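Long-range contacts in 6-phosphogluconate dehydratase (Shewanella oneidensis, PDB 2GP4), which catalyses the dehydration of 6-phosphogluconate to 2-dehydro-3-deoxy-6-phosphogluconate, a step of the Entner-Doudoroff pathway, and is captured without its iron-sulfur cluster: residues 330-334 and 623-627; 40-44 and 299-304; 337-341 and 613-617; 133-137 and 175-179; 119-125 and 165-171. All blocks are in the same frame, centred on the assembly; numbering follows the deposited sequence.

Contact 1: 330-334 and 623-627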
# COMPACT_ATOMS: atom_id res chain seq x y z
N ALA A 330 8.39 4.31 1.76
CA ALA A 330 8.63 4.32 3.21
C ALA A 330 9.95 3.64 3.53
O ALA A 330 10.76 4.19 4.27
CB ALA A 330 7.49 3.66 3.96
N ALA A 331 10.17 2.47 2.94
CA ALA A 331 11.40 1.70 3.17
C ALA A 331 12.65 2.46 2.71
O ALA A 331 13.66 2.46 3.41
CB ALA A 331 11.32 0.33 2.50
N ARG A 332 12.56 3.09 1.54
CA ARG A 332 13.68 3.85 0.98
C ARG A 332 14.13 4.97 1.91
O ARG A 332 15.32 5.20 2.07
CB ARG A 332 13.36 4.42 -0.40
CG ARG A 332 14.60 4.90 -1.18
CD ARG A 332 15.58 3.75 -1.40
NE ARG A 332 16.94 4.20 -1.68
CZ ARG A 332 17.85 4.47 -0.74
NH1 ARG A 332 17.54 4.36 0.55
NH2 ARG A 332 19.07 4.85 -1.09
N ALA A 333 13.16 5.64 2.53
CA ALA A 333 13.44 6.69 3.51
C ALA A 333 14.28 6.14 4.66
O ALA A 333 15.11 6.85 5.22
CB ALA A 333 12.14 7.30 4.04
N ALA A 334 14.08 4.86 4.97
CA ALA A 334 14.78 4.20 6.08
C ALA A 334 16.02 3.44 5.63
O ALA A 334 16.54 2.60 6.38
CB ALA A 334 13.82 3.28 6.82
N ALA A 623 16.52 10.29 0.42
CA ALA A 623 16.77 9.61 1.69
C ALA A 623 18.06 10.15 2.29
O ALA A 623 18.93 10.65 1.57
CB ALA A 623 16.88 8.12 1.46
N ILE A 624 18.18 10.06 3.62
CA ILE A 624 19.39 10.45 4.35
C ILE A 624 20.65 9.94 3.66
O ILE A 624 21.56 10.71 3.36
CB ILE A 624 19.38 9.91 5.81
CG1 ILE A 624 18.13 10.35 6.58
CG2 ILE A 624 20.68 10.28 6.53
CD1 ILE A 624 18.29 11.61 7.38
N ASP A 625 20.67 8.63 3.39
CA ASP A 625 21.86 7.92 2.90
C ASP A 625 22.34 8.34 1.51
O ASP A 625 23.51 8.14 1.17
CB ASP A 625 21.63 6.40 2.94
CG ASP A 625 20.55 5.95 1.97
OD1 ASP A 625 20.81 5.92 0.75
OD2 ASP A 625 19.45 5.59 2.44
N GLU A 626 21.44 8.89 0.71
CA GLU A 626 21.78 9.37 -0.63
C GLU A 626 22.52 10.70 -0.57
O GLU A 626 23.01 11.19 -1.58
CB GLU A 626 20.52 9.50 -1.48
CG GLU A 626 19.85 8.18 -1.82
CD GLU A 626 18.58 8.35 -2.62
OE1 GLU A 626 18.20 9.51 -2.88
OE2 GLU A 626 17.96 7.33 -3.00
N LEU A 627 22.59 11.28 0.63
CA LEU A 627 23.30 12.53 0.85
C LEU A 627 24.30 12.43 2.01
O LEU A 627 25.07 13.36 2.25
CB LEU A 627 22.31 13.68 1.07
CG LEU A 627 21.37 14.01 -0.10
CD1 LEU A 627 20.19 14.85 0.35
CD2 LEU A 627 22.11 14.69 -1.25
O HOH W 1 15.48 9.50 4.85
O HOH W 2 17.87 6.95 4.53

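Contact 2: 40-44 and 299-304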
# COMPACT_ATOMS: atom_id res chain seq x y z
N ARG A 40 21.34 1.32 4.48
CA ARG A 40 20.85 1.10 5.85
C ARG A 40 21.89 1.48 6.91
O ARG A 40 21.55 2.05 7.94
CB ARG A 40 20.36 -0.34 6.04
CG ARG A 40 19.78 -0.65 7.41
CD ARG A 40 18.53 0.18 7.73
NE ARG A 40 17.91 -0.26 8.98
CZ ARG A 40 16.89 0.34 9.59
NH1 ARG A 40 16.33 1.43 9.08
NH2 ARG A 40 16.41 -0.16 10.72
N GLU A 41 23.16 1.15 6.64
CA GLU A 41 24.25 1.53 7.56
C GLU A 41 24.37 3.05 7.69
O GLU A 41 24.62 3.56 8.78
CB GLU A 41 25.58 0.90 7.14
CG GLU A 41 25.79 -0.50 7.71
CD GLU A 41 26.89 -1.31 7.01
OE1 GLU A 41 27.40 -0.87 5.95
OE2 GLU A 41 27.23 -2.41 7.52
N ALA A 42 24.18 3.76 6.58
CA ALA A 42 24.30 5.22 6.56
C ALA A 42 23.11 5.89 7.26
O ALA A 42 23.28 6.89 7.97
CB ALA A 42 24.45 5.74 5.13
N TYR A 43 21.92 5.32 7.06
CA TYR A 43 20.73 5.79 7.75
C TYR A 43 20.89 5.69 9.26
O TYR A 43 20.71 6.67 9.98
CB TYR A 43 19.48 5.02 7.28
CG TYR A 43 18.20 5.46 7.96
CD1 TYR A 43 17.65 6.71 7.70
CD2 TYR A 43 17.56 4.63 8.88
CE1 TYR A 43 16.49 7.13 8.32
CE2 TYR A 43 16.39 5.04 9.51
CZ TYR A 43 15.86 6.29 9.22
OH TYR A 43 14.71 6.72 9.84
N LEU A 44 21.26 4.50 9.75
CA LEU A 44 21.46 4.30 11.19
C LEU A 44 22.62 5.12 11.78
O LEU A 44 22.56 5.53 12.93
CB LEU A 44 21.61 2.81 11.53
CG LEU A 44 20.45 1.90 11.12
CD1 LEU A 44 20.78 0.44 11.43
CD2 LEU A 44 19.13 2.31 11.79
N GLY A 299 12.98 4.69 13.30
CA GLY A 299 13.90 4.31 12.23
C GLY A 299 14.53 2.94 12.42
O GLY A 299 15.17 2.41 11.51
N GLU A 300 14.36 2.37 13.62
CA GLU A 300 14.80 1.02 13.92
C GLU A 300 13.63 0.03 13.90
O GLU A 300 13.80 -1.11 13.48
CB GLU A 300 15.49 0.96 15.28
CG GLU A 300 16.94 1.39 15.26
CD GLU A 300 17.64 1.14 16.58
OE1 GLU A 300 17.02 0.50 17.48
OE2 GLU A 300 18.81 1.56 16.73
N VAL A 301 12.47 0.48 14.37
CA VAL A 301 11.26 -0.33 14.33
C VAL A 301 10.91 -0.65 12.87
O VAL A 301 10.57 -1.78 12.53
CB VAL A 301 10.08 0.34 15.06
CG1 VAL A 301 8.80 -0.49 14.92
CG2 VAL A 301 10.42 0.55 16.52
N VAL A 302 11.03 0.37 12.01
CA VAL A 302 11.02 0.15 10.58
C VAL A 302 12.39 -0.42 10.20
O VAL A 302 13.42 0.24 10.36
CB VAL A 302 10.71 1.45 9.79
CG1 VAL A 302 10.85 1.22 8.29
CG2 VAL A 302 9.31 1.98 10.13
N ASN A 303 12.38 -1.67 9.75
CA ASN A 303 13.59 -2.37 9.32
C ASN A 303 13.23 -3.36 8.23
O ASN A 303 12.06 -3.46 7.86
CB ASN A 303 14.28 -3.07 10.50
CG ASN A 303 13.40 -4.11 11.17
OD1 ASN A 303 13.00 -5.10 10.55
ND2 ASN A 303 13.10 -3.90 12.44
N GLU A 304 14.22 -4.08 7.72
CA GLU A 304 14.02 -5.02 6.62
C GLU A 304 12.95 -6.07 6.92
O GLU A 304 12.09 -6.34 6.07
CB GLU A 304 15.34 -5.69 6.22
CG GLU A 304 16.46 -4.71 5.82
CD GLU A 304 17.45 -4.41 6.95
OE1 GLU A 304 17.04 -4.24 8.11
OE2 GLU A 304 18.67 -4.33 6.65
O HOH W 3 18.32 -2.71 10.31

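Contact 3: 337-341 and 613-617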
# COMPACT_ATOMS: atom_id res chain seq x y z
N ILE A 337 16.04 -0.90 0.49
CA ILE A 337 15.73 -0.94 -0.93
C ILE A 337 14.95 -2.20 -1.30
O ILE A 337 15.48 -3.31 -1.22
CB ILE A 337 17.02 -0.84 -1.80
CG1 ILE A 337 17.90 0.33 -1.32
CG2 ILE A 337 16.65 -0.72 -3.29
CD1 ILE A 337 19.20 0.53 -2.08
N VAL A 338 13.69 -2.01 -1.70
CA VAL A 338 12.79 -3.10 -2.11
C VAL A 338 12.32 -2.87 -3.55
O VAL A 338 11.96 -1.75 -3.92
CB VAL A 338 11.55 -3.18 -1.17
CG1 VAL A 338 10.53 -4.20 -1.67
CG2 VAL A 338 11.95 -3.50 0.27
N ASN A 339 12.33 -3.93 -4.37
CA ASN A 339 11.85 -3.81 -5.75
C ASN A 339 10.70 -4.78 -6.09
O ASN A 339 10.23 -5.52 -5.23
CB ASN A 339 13.01 -3.90 -6.76
CG ASN A 339 13.78 -5.23 -6.69
OD1 ASN A 339 14.96 -5.29 -7.04
ND2 ASN A 339 13.11 -6.30 -6.25
N TRP A 340 10.25 -4.76 -7.34
CA TRP A 340 9.15 -5.63 -7.78
C TRP A 340 9.48 -7.12 -7.77
O TRP A 340 8.58 -7.94 -7.67
CB TRP A 340 8.61 -5.21 -9.16
CG TRP A 340 7.83 -3.93 -9.12
CD1 TRP A 340 7.26 -3.34 -8.01
CD2 TRP A 340 7.50 -3.09 -10.23
NE1 TRP A 340 6.61 -2.19 -8.37
CE2 TRP A 340 6.74 -2.01 -9.72
CE3 TRP A 340 7.79 -3.14 -11.60
CZ2 TRP A 340 6.26 -0.98 -10.54
CZ3 TRP A 340 7.31 -2.12 -12.41
CH2 TRP A 340 6.56 -1.05 -11.88
N ASP A 341 10.76 -7.46 -7.88
CA ASP A 341 11.18 -8.86 -7.75
C ASP A 341 10.87 -9.37 -6.34
O ASP A 341 10.51 -10.54 -6.17
CB ASP A 341 12.67 -9.02 -8.03
CG ASP A 341 13.06 -8.52 -9.40
OD1 ASP A 341 13.59 -7.39 -9.48
OD2 ASP A 341 12.87 -9.25 -10.39
N SER A 613 10.18 6.51 -10.50
CA SER A 613 9.38 5.42 -11.02
C SER A 613 8.55 4.78 -9.91
O SER A 613 8.99 4.74 -8.75
CB SER A 613 10.31 4.37 -11.61
OG SER A 613 11.12 3.83 -10.58
N PRO A 614 7.34 4.28 -10.24
CA PRO A 614 6.54 3.50 -9.29
C PRO A 614 7.33 2.44 -8.50
O PRO A 614 7.12 2.30 -7.29
CB PRO A 614 5.49 2.84 -10.18
CG PRO A 614 5.30 3.83 -11.29
CD PRO A 614 6.65 4.44 -11.53
N GLU A 615 8.23 1.73 -9.16
CA GLU A 615 9.03 0.68 -8.52
C GLU A 615 10.01 1.24 -7.48
O GLU A 615 10.44 0.52 -6.57
CB GLU A 615 9.77 -0.16 -9.57
CG GLU A 615 10.71 -1.22 -9.02
CD GLU A 615 11.11 -2.28 -10.04
OE1 GLU A 615 11.27 -1.94 -11.24
OE2 GLU A 615 11.27 -3.45 -9.64
N THR A 616 10.35 2.53 -7.62
CA THR A 616 11.23 3.21 -6.66
C THR A 616 10.40 4.08 -5.71
O THR A 616 10.96 4.88 -4.95
CB THR A 616 12.33 4.07 -7.35
OG1 THR A 616 11.74 4.96 -8.30
CG2 THR A 616 13.36 3.17 -8.05
N GLY A 617 9.08 3.91 -5.77
CA GLY A 617 8.16 4.52 -4.82
C GLY A 617 7.50 5.81 -5.27
O GLY A 617 6.76 6.43 -4.50
O HOH W 4 12.97 -0.01 -5.64

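Contact 4: 133-137 and 175-179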
# COMPACT_ATOMS: atom_id res chain seq x y z
N ASP A 133 -1.52 18.21 6.28
CA ASP A 133 -2.40 18.17 5.11
C ASP A 133 -3.21 16.87 4.96
O ASP A 133 -2.70 15.77 5.19
CB ASP A 133 -1.56 18.42 3.86
CG ASP A 133 -2.37 18.37 2.60
OD1 ASP A 133 -3.51 18.88 2.59
OD2 ASP A 133 -1.85 17.80 1.61
N GLY A 134 -4.47 17.00 4.55
CA GLY A 134 -5.41 15.88 4.47
C GLY A 134 -5.36 15.07 3.19
O GLY A 134 -4.28 14.69 2.73
N VAL A 135 -6.53 14.79 2.60
CA VAL A 135 -6.60 14.01 1.35
C VAL A 135 -6.93 14.88 0.13
O VAL A 135 -7.32 16.05 0.27
CB VAL A 135 -7.60 12.81 1.45
CG1 VAL A 135 -7.42 12.05 2.75
CG2 VAL A 135 -9.05 13.26 1.30
N THR A 136 -6.77 14.31 -1.06
CA THR A 136 -7.14 14.99 -2.32
C THR A 136 -7.56 14.01 -3.42
O THR A 136 -6.72 13.48 -4.15
CB THR A 136 -6.02 15.92 -2.85
OG1 THR A 136 -6.27 16.24 -4.22
CG2 THR A 136 -4.66 15.26 -2.73
N GLN A 137 -8.87 13.79 -3.54
CA GLN A 137 -9.41 12.89 -4.56
C GLN A 137 -10.64 13.49 -5.24
O GLN A 137 -11.76 12.98 -5.08
CB GLN A 137 -9.76 11.51 -3.96
CG GLN A 137 -9.26 11.23 -2.54
CD GLN A 137 -10.28 11.56 -1.46
OE1 GLN A 137 -10.52 10.76 -0.55
NE2 GLN A 137 -10.90 12.74 -1.55
N ASP A 175 -4.17 5.24 3.51
CA ASP A 175 -3.88 5.32 2.06
C ASP A 175 -2.94 6.45 1.63
O ASP A 175 -1.77 6.20 1.34
CB ASP A 175 -5.17 5.32 1.22
CG ASP A 175 -4.90 5.36 -0.29
OD1 ASP A 175 -3.99 4.64 -0.77
OD2 ASP A 175 -5.60 6.12 -1.00
N LYS A 176 -3.46 7.67 1.54
CA LYS A 176 -2.64 8.83 1.18
C LYS A 176 -1.95 9.39 2.42
O LYS A 176 -0.75 9.75 2.38
CB LYS A 176 -3.47 9.90 0.44
CG LYS A 176 -4.90 10.09 0.96
CD LYS A 176 -5.93 9.31 0.14
CE LYS A 176 -7.18 9.03 0.99
NZ LYS A 176 -8.45 8.96 0.20
N ILE A 177 -2.70 9.45 3.51
CA ILE A 177 -2.14 9.80 4.81
C ILE A 177 -1.71 8.50 5.48
O ILE A 177 -2.29 7.45 5.23
CB ILE A 177 -3.15 10.58 5.67
CG1 ILE A 177 -3.85 11.65 4.83
CG2 ILE A 177 -2.46 11.24 6.85
CD1 ILE A 177 -4.98 12.38 5.53
N VAL A 178 -0.68 8.58 6.32
CA VAL A 178 0.03 7.44 6.91
C VAL A 178 1.36 7.24 6.19
O VAL A 178 2.40 7.42 6.81
CB VAL A 178 -0.79 6.11 7.03
CG1 VAL A 178 0.14 4.94 7.32
CG2 VAL A 178 -1.83 6.20 8.13
N PRO A 179 1.35 6.90 4.88
CA PRO A 179 2.64 6.76 4.21
C PRO A 179 3.42 8.07 4.20
O PRO A 179 4.64 8.05 4.41
CB PRO A 179 2.26 6.35 2.78
CG PRO A 179 0.91 5.74 2.92
CD PRO A 179 0.25 6.59 3.94

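Contact 5: 119-125 and 165-171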
# COMPACT_ATOMS: atom_id res chain seq x y z
N GLY A 119 -5.88 15.87 10.11
CA GLY A 119 -4.75 15.00 10.42
C GLY A 119 -3.57 15.80 10.92
O GLY A 119 -3.14 16.75 10.26
N SER A 120 -3.05 15.43 12.09
CA SER A 120 -2.02 16.23 12.76
C SER A 120 -0.92 15.41 13.44
O SER A 120 -1.07 14.21 13.68
CB SER A 120 -2.67 17.19 13.77
OG SER A 120 -3.55 16.49 14.63
N VAL A 121 0.19 16.08 13.74
CA VAL A 121 1.36 15.47 14.37
C VAL A 121 1.52 16.06 15.77
O VAL A 121 1.90 17.22 15.92
CB VAL A 121 2.65 15.71 13.53
CG1 VAL A 121 3.87 15.11 14.21
CG2 VAL A 121 2.49 15.17 12.12
N ALA A 122 1.22 15.26 16.78
CA ALA A 122 1.38 15.69 18.17
C ALA A 122 2.75 15.25 18.68
O ALA A 122 3.21 14.15 18.38
CB ALA A 122 0.27 15.13 19.04
N GLN A 123 3.39 16.10 19.46
CA GLN A 123 4.76 15.83 19.89
C GLN A 123 4.91 15.78 21.42
O GLN A 123 4.21 16.49 22.15
CB GLN A 123 5.72 16.84 19.26
CG GLN A 123 5.12 18.24 19.00
CD GLN A 123 4.71 18.49 17.54
OE1 GLN A 123 5.22 17.86 16.61
NE2 GLN A 123 3.80 19.44 17.35
N VAL A 124 5.82 14.93 21.89
CA VAL A 124 5.90 14.59 23.31
C VAL A 124 7.13 15.19 24.02
O VAL A 124 8.21 15.26 23.44
CB VAL A 124 5.85 13.04 23.52
CG1 VAL A 124 5.95 12.65 24.98
CG2 VAL A 124 4.58 12.47 22.92
N ALA A 125 6.92 15.62 25.27
CA ALA A 125 7.96 16.15 26.16
C ALA A 125 8.80 17.27 25.54
O ALA A 125 8.34 18.40 25.45
CB ALA A 125 8.86 15.02 26.68
N PHE A 165 11.28 17.60 21.03
CA PHE A 165 10.47 16.43 21.30
C PHE A 165 11.38 15.25 21.58
O PHE A 165 12.37 15.04 20.89
CB PHE A 165 9.54 16.13 20.13
CG PHE A 165 9.05 17.35 19.42
CD1 PHE A 165 8.43 18.38 20.12
CD2 PHE A 165 9.21 17.48 18.05
CE1 PHE A 165 7.97 19.53 19.46
CE2 PHE A 165 8.75 18.62 17.38
CZ PHE A 165 8.13 19.64 18.09
N ASP A 166 11.04 14.51 22.63
CA ASP A 166 11.74 13.28 22.97
C ASP A 166 11.06 12.10 22.28
O ASP A 166 11.62 11.01 22.20
CB ASP A 166 11.76 13.10 24.48
CG ASP A 166 12.58 14.17 25.18
OD1 ASP A 166 13.80 13.97 25.34
OD2 ASP A 166 12.00 15.21 25.56
N GLY A 167 9.86 12.36 21.77
CA GLY A 167 9.09 11.39 21.01
C GLY A 167 7.89 12.10 20.39
O GLY A 167 7.69 13.29 20.62
N ALA A 168 7.10 11.36 19.63
CA ALA A 168 5.96 11.96 18.94
C ALA A 168 4.77 11.01 18.78
O ALA A 168 4.89 9.80 18.94
CB ALA A 168 6.40 12.52 17.59
N LEU A 169 3.62 11.61 18.49
CA LEU A 169 2.40 10.87 18.19
C LEU A 169 1.84 11.32 16.84
O LEU A 169 1.80 12.52 16.54
CB LEU A 169 1.37 11.06 19.30
CG LEU A 169 1.72 10.47 20.68
CD1 LEU A 169 0.73 10.94 21.74
CD2 LEU A 169 1.76 8.96 20.63
N LEU A 170 1.41 10.36 16.03
CA LEU A 170 0.93 10.65 14.69
C LEU A 170 -0.54 10.26 14.53
O LEU A 170 -0.90 9.10 14.75
CB LEU A 170 1.81 9.94 13.65
CG LEU A 170 3.34 10.10 13.77
CD1 LEU A 170 4.08 9.27 12.74
CD2 LEU A 170 3.76 11.56 13.68
N LEU A 171 -1.37 11.23 14.16
CA LEU A 171 -2.81 11.03 14.03
C LEU A 171 -3.23 11.05 12.56
O LEU A 171 -3.52 12.11 12.00
CB LEU A 171 -3.58 12.11 14.81
CG LEU A 171 -3.13 12.59 16.20
CD1 LEU A 171 -4.06 13.68 16.71
CD2 LEU A 171 -3.05 11.45 17.21

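Contact 1: 330-334 and 623-627
Ala623 CB lies over one face of the Arg332 guanidinium, while the Asp625 carboxylate meets its edge almost in the same plane, the two flat groups being only 6° apart. This is an end-on, two-pronged salt bridge, the centre of a small network that ties the last turn of helix 322-333 to the C-terminal tail. Arg332 NH2 gives a hydrogen bond to Asp625 OD1 at 2.7 Å, and NH1 gives one to OD2 at 3.0 Å. Both oxygens use their syn lone pairs, so the paired bonds fix the rotation of the carboxylate as well as its position. Glu626 comes in differently: its carboxylate is steeply turned to the guanidinium, and OE2 lies 3.3 Å from Arg332 NH2 but well out of the guanidinium plane, a charge contact with no N-H directed at the oxygen. The stronger partner of OE2 is Arg619. A bend at chi2 (60°) turns the Arg332 chain so that its end reaches the tail. Ala623 CB also packs on Arg332 O. Two waters complete the join: both donate to Ala333 O, one accepting from Ile624 N at 3.0 Å and the other donating to Asp625 OD2 at 3.0 Å.

Contact 2: 40-44 and 299-304
Gly299 O is gripped by both terminal nitrogens of Arg40, NH1 at 2.9 Å and NH2 at 3.0 Å. NH1 approaches nearly in line with the carbonyl bond (170° at the oxygen), whereas NH2 sits in the carbonyl plane on a lone pair; the oxygen itself is tilted somewhat from the guanidinium plane, and both bonds are bent. NH2 also gives a weak bond to Val302 O. The flat group is sandwiched, Leu44 CD2 standing 3.7 Å above its centre and Asn303 CA lying over the opposite face. Arg40 of helix 23-51 thus ties down the carbonyls at the turn between two helices: helix 298-301 ends here, and Asn303 is the N-cap of helix 304-316, its ND2 tied back to Glu300 O at 3.1 Å. NH1 reaches further, to Ala334 O. With a leucine in place of Arg40, the carbonyls of Gly299 and Val302 would probably lose their shared donor and the turn would be less firmly held against helix 23-51. At the remaining nitrogen, a water accepts from Arg40 NE at 2.8 Å and donates to Glu304 OE1, bridging two opposite charges that do not touch directly. Tyr43 presents its ring edge to Gly299, with OH 3.5 Å from Gly299 CA; the hydroxyl is hydrogen-bonded to Leu186 O.

Contact 3: 337-341 and 613-617
Glu615 lies across the face of the Trp340 indole, its carboxylate stacked on the ring system with the two planes 20° apart. Its CB stands over the six-membered ring, 3.6 Å from the centroid and 15° off the normal, a CH-pi contact. The Glu615 chain, extended beyond CG, carries the carboxylate back over the indole toward the start of the tryptophan's own backbone. There OE2 accepts from Trp340 N at 2.8 Å, on the anti side of the carboxylate and slightly out of its plane. Trp340 N is the first amide of helix 340-347, just past the N-cap residue Asn339, and the positive end of the helix dipole would be expected to favour the negative charge. The helix here meets the beta-rich C-terminal part of the protein: the indole also packs on His544, Leu442 and Val451 of the eight-stranded sheet. Arg449 of that sheet makes salt bridges to Glu615 OE2 and to Asp341 OD1, bringing a positive charge to the two neighbouring acids. At the indole edge, CZ2 rests 3.9 Å from Pro614 CB. A water donates to both Val338 O, at 2.6 Å, and Glu615 O.

Contact 4: 133-137 and 175-179
Two irregular loops pass each other with their backbones well separated, the nearest CA atoms being those of Val135 and Lys176, 6.5 Å apart, so side chains must bridge the gap. Lys176 does most of this. Its CG sits between the backbone N and the carbonyl carbon (chi1 38°), and bends at chi2 and chi4 wrap the aliphatic part obliquely past Val135. Lys176 CE comes 3.5 Å from Val135 CG1, and Lys176 CG 3.7 Å from the same methyl. The chain then ends at Gln137, which it meets at about a right angle: NZ donates to Gln137 OE1 at 2.8 Å, approaching from the side of the carbonyl (118° at the oxygen) and tilted from its plane. Ile177 works beside it. Its CD1 presses on the Gly134 backbone, 3.6 Å from Gly134 C, and touches Val135 CG1 at 3.7 Å, so that one valine methyl serves both a lysine chain and an isoleucine tip. Ile152 of helix 145-160 and Glu117 pack against Ile177 as well. Asp175 and Lys176 belong to the Cys-Asp-Lys signature of this dehydratase family; in relatives its cysteine binds the iron-sulfur cluster and its aspartate and lysine lie at the metal site, so the loop 175-179 probably borders the site that is empty in this apo form.

Contact 5: 119-125 and 165-171
Gln123 runs across the Phe165 ring from its CB outward. CB sits over the face, 3.4 Å from the centroid and 17° off the normal, a CH-pi contact displaced toward the rim. CG continues over the ring, though modelled too close for its distance to be trusted. A bend at chi2 (-101°) then carries the amide on over the same face, toward CZ and CE2, its plane 21° from that of the phenyl: Gln123 CD is 3.6 Å from Phe165 CZ and Gln123 OE1 3.7 Å from Phe165 CE2. At the tip, NE2 makes weak bonds to Val128 O and Pro129 O. With an alanine at Phe165, the glutamine would lose the surface it lies on, and its amide is likely to turn more freely. The backbones form an antiparallel pair of strands, 120-124 and 167-171, in a three-stranded sheet completed by 193-195. Ala122 and Leu169 are a hydrogen-bonded pair, each donating its N-H to the other's carbonyl oxygen. On the face that carries Gln123, Val121 and Leu170 lie side by side, Val121 CG1 to Leu170 CD2 3.6 Å, toward helix 179-186; on the other, Val124 CG2 meets Leu169 CG at 4.1 Å. Backbone bonds thus set the register, while the side chains across this pair add mainly apolar cover and no charge pairing.

In the fold
Contacts 1 and 2 touch: helix 23-51 is joined to the end of helix 322-333 through Arg40 and Ala334 O, and to the C-terminal tail through Ala42 and Asp625. Contact 3, nested within the loop closed by contact 1, follows one helix later and touches it through Ile337 and Arg332. Contacts 4 and 5 cross along the chain, adjoining in sequence, yet their centres are about 18 Å apart. Chemistry follows place: the surface contact 1 relies on charge and water, the surface contact 4 on a single polar bond over apolar chains, and the partly buried contacts 2, 3 and 5 on carbonyls gripped by arginine, a carboxylate stacked on indole, and strand pairing.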